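16S rRNA methylase (Uncultured bacterium, PDB 7JLZ) probably methylates an adenine of 16S rRNA in the 30S ribosomal subunit, a modification associated with resistance to aminoglycosides. Local coordinates at residues A[36-39]-A[40-44]; A[55-58]-A[59-62]; A[88-91]-A[92-95]. One frame throughout, in Å; residues are numbered along the deposited sequence.

Interaction 1: residues A[36-39]-A[40-44]. With SO4 (sulfate ion), chain E.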
# COMPACT_ATOMS: atom_id res chain seq x y z
N GLY A 36 -10.12 -1.24 0.21
CA GLY A 36 -9.91 -0.55 -1.04
C GLY A 36 -10.39 0.88 -1.11
O GLY A 36 -10.27 1.50 -2.17
N ARG A 37 -10.91 1.45 -0.00
CA ARG A 37 -11.35 2.84 -0.02
C ARG A 37 -10.26 3.77 -0.53
O ARG A 37 -10.52 4.67 -1.34
CB ARG A 37 -11.80 3.25 1.39
CG ARG A 37 -12.08 4.75 1.56
CD ARG A 37 -12.26 5.08 3.04
NE ARG A 37 -12.40 6.52 3.30
CZ ARG A 37 -13.56 7.17 3.35
NH1 ARG A 37 -14.70 6.52 3.14
NH2 ARG A 37 -13.58 8.47 3.60
N TYR A 38 -9.02 3.55 -0.07
CA TYR A 38 -7.90 4.40 -0.46
C TYR A 38 -7.71 4.42 -1.97
O TYR A 38 -7.42 5.47 -2.56
CB TYR A 38 -6.64 3.89 0.23
CG TYR A 38 -5.40 4.77 0.12
CD1 TYR A 38 -5.22 5.84 0.98
CD2 TYR A 38 -4.40 4.50 -0.80
CE1 TYR A 38 -4.12 6.63 0.93
CE2 TYR A 38 -3.26 5.29 -0.87
CZ TYR A 38 -3.13 6.36 0.00
OH TYR A 38 -2.02 7.16 -0.04
N VAL A 39 -7.88 3.26 -2.60
CA VAL A 39 -7.72 3.17 -4.05
C VAL A 39 -8.78 4.01 -4.75
O VAL A 39 -8.48 4.83 -5.63
CB VAL A 39 -7.80 1.69 -4.49
CG1 VAL A 39 -7.82 1.60 -6.02
CG2 VAL A 39 -6.62 0.91 -3.89
N TYR A 40 -10.04 3.83 -4.35
CA TYR A 40 -11.16 4.57 -4.93
C TYR A 40 -11.00 6.08 -4.73
O TYR A 40 -11.14 6.86 -5.68
CB TYR A 40 -12.45 4.07 -4.29
CG TYR A 40 -13.69 4.93 -4.50
CD1 TYR A 40 -14.50 4.76 -5.62
CD2 TYR A 40 -14.09 5.85 -3.54
CE1 TYR A 40 -15.66 5.52 -5.78
CE2 TYR A 40 -15.24 6.61 -3.70
CZ TYR A 40 -16.02 6.44 -4.82
OH TYR A 40 -17.16 7.19 -4.98
N LYS A 41 -10.72 6.50 -3.50
CA LYS A 41 -10.63 7.92 -3.22
C LYS A 41 -9.50 8.56 -4.01
O LYS A 41 -9.66 9.64 -4.59
CB LYS A 41 -10.45 8.14 -1.72
CG LYS A 41 -11.67 7.72 -0.91
CD LYS A 41 -12.82 8.72 -1.06
CE LYS A 41 -13.99 8.42 -0.11
NZ LYS A 41 -15.06 9.48 -0.16
N ASN A 42 -8.34 7.89 -4.07
CA ASN A 42 -7.21 8.49 -4.77
C ASN A 42 -7.40 8.46 -6.28
O ASN A 42 -7.06 9.44 -6.96
CB ASN A 42 -5.91 7.81 -4.33
CG ASN A 42 -5.36 8.41 -3.05
OD1 ASN A 42 -5.42 7.81 -1.99
ND2 ASN A 42 -4.83 9.63 -3.16
N ALA A 43 -8.00 7.39 -6.81
CA ALA A 43 -8.30 7.35 -8.25
C ALA A 43 -9.20 8.50 -8.67
O ALA A 43 -8.97 9.14 -9.70
CB ALA A 43 -8.94 6.01 -8.60
N LYS A 44 -10.25 8.77 -7.89
CA LYS A 44 -11.15 9.88 -8.22
C LYS A 44 -10.42 11.21 -8.26
O LYS A 44 -10.80 12.10 -9.03
CB LYS A 44 -12.29 9.95 -7.20
CG LYS A 44 -13.37 8.91 -7.38
CD LYS A 44 -14.32 8.96 -6.20
CE LYS A 44 -15.02 10.30 -6.11
NZ LYS A 44 -16.20 10.36 -7.02
S SO4 E . -16.76 9.52 5.23
O1 SO4 E . -17.51 10.67 4.81
O2 SO4 E . -17.43 8.90 6.35
O3 SO4 E . -15.45 9.92 5.63
O4 SO4 E . -16.68 8.58 4.14
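Tyr40 closes the first turn of helix 37-45 by giving its backbone N-H to Gly36 O, the carbonyl of the N-cap residue (N to O 3.2 Å). Gly36 has a positive phi of 80°, where any side chain would press against the preceding carbonyl oxygen. Lys41 N binds Arg37 O at 2.8 Å, and the Lys41 side chain, bent at chi2 (-74°), lays CE over the centre of the Arg37 guanidinium face, 3.7 Å from CZ. The long aliphatic part of Lys41 can cover that flat face and leave the N-H edge to a sulfate ion, probably from the crystallisation liquor. Arg37 NH1 reaches sulfate O4 at 3.0 Å, while Lys186 anchors Arg37 NE through its backbone O and binds the sulfate through NZ. Asn42 N binds Tyr38 O (3.0 Å), and the end of the Asn42 amide stands over the centre of the Tyr38 ring, the planes 58° apart. Ala43 N binds Val39 O at 2.9 Å; its small methyl suits close packing on Ala76 and Ile73. Lys44 CD lies over one face of the Tyr40 ring, offset toward the rim, and the Tyr40 hydroxyl bonds Glu71. The helix links strands 26-31 and 49-55 in a beta-alpha-beta unit: non-polar Val39 and Ala43 face strand 76-80, Tyr38 packs on strand 26-31, and Tyr40 against helix 58-70.

Interaction 2: residues A[55-58]-A[59-62]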
# COMPACT_ATOMS: atom_id res chain seq x y z
N GLU A 55 -5.43 -7.29 -2.11
CA GLU A 55 -5.81 -7.91 -0.84
C GLU A 55 -6.14 -9.38 -1.04
O GLU A 55 -6.51 -9.80 -2.14
CB GLU A 55 -7.02 -7.20 -0.21
CG GLU A 55 -6.75 -5.74 0.12
CD GLU A 55 -5.70 -5.54 1.21
OE1 GLU A 55 -5.58 -6.40 2.10
OE2 GLU A 55 -4.98 -4.51 1.14
N PRO A 56 -6.03 -10.20 0.02
CA PRO A 56 -6.18 -11.66 -0.15
C PRO A 56 -7.60 -12.18 -0.14
O PRO A 56 -7.83 -13.29 -0.64
CB PRO A 56 -5.40 -12.23 1.03
CG PRO A 56 -5.46 -11.13 2.08
CD PRO A 56 -5.39 -9.85 1.30
N ILE A 57 -8.55 -11.49 0.46
CA ILE A 57 -9.90 -12.03 0.65
C ILE A 57 -10.83 -11.28 -0.30
O ILE A 57 -10.87 -10.05 -0.29
CB ILE A 57 -10.34 -11.91 2.12
CG1 ILE A 57 -9.44 -12.76 3.00
CG2 ILE A 57 -11.82 -12.31 2.29
CD1 ILE A 57 -9.57 -12.49 4.48
N GLN A 58 -11.57 -12.03 -1.13
CA GLN A 58 -12.34 -11.37 -2.18
C GLN A 58 -13.35 -10.39 -1.59
O GLN A 58 -13.55 -9.29 -2.12
CB GLN A 58 -13.06 -12.40 -3.04
CG GLN A 58 -13.95 -11.77 -4.08
CD GLN A 58 -14.92 -12.76 -4.69
OE1 GLN A 58 -15.04 -13.90 -4.22
NE2 GLN A 58 -15.62 -12.34 -5.73
N LYS A 59 -13.98 -10.76 -0.47
CA LYS A 59 -15.00 -9.90 0.12
C LYS A 59 -14.44 -8.55 0.55
O LYS A 59 -15.21 -7.58 0.66
CB LYS A 59 -15.66 -10.61 1.32
CG LYS A 59 -16.72 -11.63 0.93
CD LYS A 59 -17.35 -12.28 2.16
CE LYS A 59 -18.58 -13.10 1.79
NZ LYS A 59 -19.27 -13.63 2.99
N GLN A 60 -13.13 -8.46 0.81
CA GLN A 60 -12.53 -7.18 1.18
C GLN A 60 -12.76 -6.11 0.13
O GLN A 60 -12.94 -4.94 0.45
CB GLN A 60 -11.02 -7.30 1.36
CG GLN A 60 -10.57 -8.00 2.58
CD GLN A 60 -9.08 -8.02 2.67
OE1 GLN A 60 -8.46 -9.07 2.49
NE2 GLN A 60 -8.48 -6.87 2.94
N LEU A 61 -12.67 -6.49 -1.15
CA LEU A 61 -12.64 -5.53 -2.23
C LEU A 61 -13.95 -5.46 -2.99
O LEU A 61 -14.05 -4.72 -3.97
CB LEU A 61 -11.48 -5.84 -3.19
CG LEU A 61 -10.13 -5.84 -2.49
CD1 LEU A 61 -9.04 -6.16 -3.51
CD2 LEU A 61 -9.86 -4.52 -1.81
N GLU A 62 -14.97 -6.20 -2.53
CA GLU A 62 -16.25 -6.27 -3.24
C GLU A 62 -16.93 -4.90 -3.34
O GLU A 62 -17.34 -4.48 -4.43
CB GLU A 62 -17.16 -7.28 -2.53
CG GLU A 62 -18.62 -7.16 -2.92
CD GLU A 62 -19.51 -8.18 -2.22
OE1 GLU A 62 -18.97 -9.15 -1.64
OE2 GLU A 62 -20.75 -8.00 -2.24
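Gln60 reaches back with its amide to clasp the chain that leads into its own helix. Gln60 NE2 donates to Glu55 OE1 (3.1 Å), coming from above the carboxylate plane, and Gln60 OE1 accepts the backbone N-H of Ile57 (N to OE1 3.2 Å), a side-chain to backbone bond three residues apart. A glutamine can do both at once, having a donor and an acceptor on one flat group; its chain, extended beyond CG (chi2 -178°), carries the amide back to residues 55-57. Beside it, Pro56 CD lies 3.4 Å from Gln60 OE1, and Leu61 CD2 packs on the aliphatic Glu55 CG at 3.9 Å.

Backbone bonds from Gln60 N to Ile57 O (3.0 Å) and from Leu61 N to Gln58 O (3.1 Å) join residues three apart, in tight turns at the helix entry. Glu55 ends the second strand of a Rossmann-like methyltransferase fold, where relatives commonly carry an acidic residue near the cofactor ribose.

Further out, the glycine-rich loop after strand 26-31 fixes both polar groups: Gly32 N binds Glu55 OE2, and Gly34 O takes Gln60 NE2. Glu62 forms a salt bridge with Arg66, one turn along.

Interaction 3: residues A[88-91]-A[92-95]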
# COMPACT_ATOMS: atom_id res chain seq x y z
N ASP A 88 2.77 -12.15 -10.15
CA ASP A 88 4.01 -11.85 -10.87
C ASP A 88 3.84 -10.71 -11.86
O ASP A 88 4.80 -9.96 -12.11
CB ASP A 88 4.50 -13.09 -11.63
CG ASP A 88 5.26 -14.07 -10.76
OD1 ASP A 88 5.83 -13.67 -9.72
OD2 ASP A 88 5.30 -15.27 -11.13
N GLU A 89 2.65 -10.59 -12.44
CA GLU A 89 2.33 -9.56 -13.42
C GLU A 89 2.60 -8.15 -12.90
O GLU A 89 2.84 -7.25 -13.70
CB GLU A 89 0.86 -9.67 -13.84
CG GLU A 89 0.46 -10.97 -14.54
CD GLU A 89 -0.17 -11.99 -13.59
OE1 GLU A 89 0.14 -11.95 -12.38
OE2 GLU A 89 -0.97 -12.83 -14.06
N LEU A 90 2.55 -7.94 -11.58
CA LEU A 90 2.71 -6.61 -11.03
C LEU A 90 4.12 -6.29 -10.59
O LEU A 90 4.38 -5.15 -10.19
CB LEU A 90 1.74 -6.42 -9.85
CG LEU A 90 0.29 -6.35 -10.33
CD1 LEU A 90 -0.66 -6.25 -9.15
CD2 LEU A 90 0.09 -5.18 -11.28
N LEU A 91 5.05 -7.24 -10.65
CA LEU A 91 6.40 -6.93 -10.25
C LEU A 91 7.03 -5.97 -11.25
O LEU A 91 6.86 -6.11 -12.46
CB LEU A 91 7.24 -8.21 -10.12
CG LEU A 91 6.78 -9.20 -9.04
CD1 LEU A 91 7.62 -10.48 -9.08
CD2 LEU A 91 6.82 -8.56 -7.65
N GLY A 92 7.73 -4.96 -10.73
CA GLY A 92 8.39 -3.99 -11.57
C GLY A 92 7.50 -2.96 -12.22
O GLY A 92 7.95 -2.28 -13.15
N THR A 93 6.25 -2.80 -11.76
CA THR A 93 5.28 -1.96 -12.44
C THR A 93 4.98 -0.63 -11.75
O THR A 93 4.40 0.25 -12.38
CB THR A 93 3.94 -2.69 -12.64
OG1 THR A 93 3.32 -2.93 -11.37
CG2 THR A 93 4.13 -4.02 -13.38
N ALA A 94 5.33 -0.47 -10.47
CA ALA A 94 4.82 0.63 -9.67
C ALA A 94 5.78 1.81 -9.64
O ALA A 94 6.95 1.66 -9.26
CB ALA A 94 4.54 0.17 -8.24
N ASP A 95 5.28 2.99 -10.00
CA ASP A 95 6.01 4.22 -9.72
C ASP A 95 5.93 4.59 -8.24
O ASP A 95 6.83 5.24 -7.71
CB ASP A 95 5.45 5.36 -10.58
CG ASP A 95 5.58 5.08 -12.06
OD1 ASP A 95 6.72 5.09 -12.58
OD2 ASP A 95 4.54 4.83 -12.71
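Thr93 folds back onto Leu90, and the carbonyl oxygen of Leu90 receives both of its hydrogen bonds. The stronger comes from the hydroxyl: Thr93 OG1 donates to Leu90 O at 2.7 Å, tilted 33° from the carbonyl plane. Chi1 of 67° sets OG1 between the backbone N and carbonyl carbon of Thr93, the rotamer that swings the hydroxyl over the turn. The second, from Thr93 N to Leu90 O (3.4 Å), is weak, so the hydroxyl probably contributes much to closing this type II beta turn. Before it, Leu91 N bonds Asp88 O at 3.1 Å, ending a short 3-10 segment.

Backbone shape explains the glycine. Gly92 takes the third position of the turn with phi 75°, where a CB would collide with Leu91 O.

The van der Waals contacts are few and join carbon to oxygen. Thr93 CG2 lies 3.5 Å from Glu89 O, and Leu90 CD2 approaches Thr93 OG1 to 3.9 Å; a beta-branched threonine thus offers a hydroxyl and a methyl to the same loop.

After this turn the chain enters strand 94-100. Leu90 is buried against Leu17 of helix 14-21 and Ile52 and Ile54 of strand 49-55, Thr93 touches Leu21 of the same helix 14-21, and Leu91 leans on Leu120 and Ile124 of helix 120-124. Ala94 meets Val29 of strand 26-31.

The three contacts follow one another along the chain within one Rossmann-like domain and serve its parallel strands 26-31, 49-55, 76-80 and 94-100. Interaction 1 spans most of helix 37-45 and its N-cap, interaction 2 the entry to helix 58-70, and interaction 3 the turn into strand 94-100. Interactions 1 and 2, with centres 15 Å apart, touch where Gly36 N meets Leu61 CD2 (3.9 Å). Interaction 1 begins at the end of the glycine-rich loop that in such methyltransferases usually borders the cofactor site, and interaction 2 bonds to it through Gly32 and Gly34. Interaction 3 leads into the neighbour of strand 26-31, its nearest atoms about 11 Å and 9 Å from interactions 1 and 2.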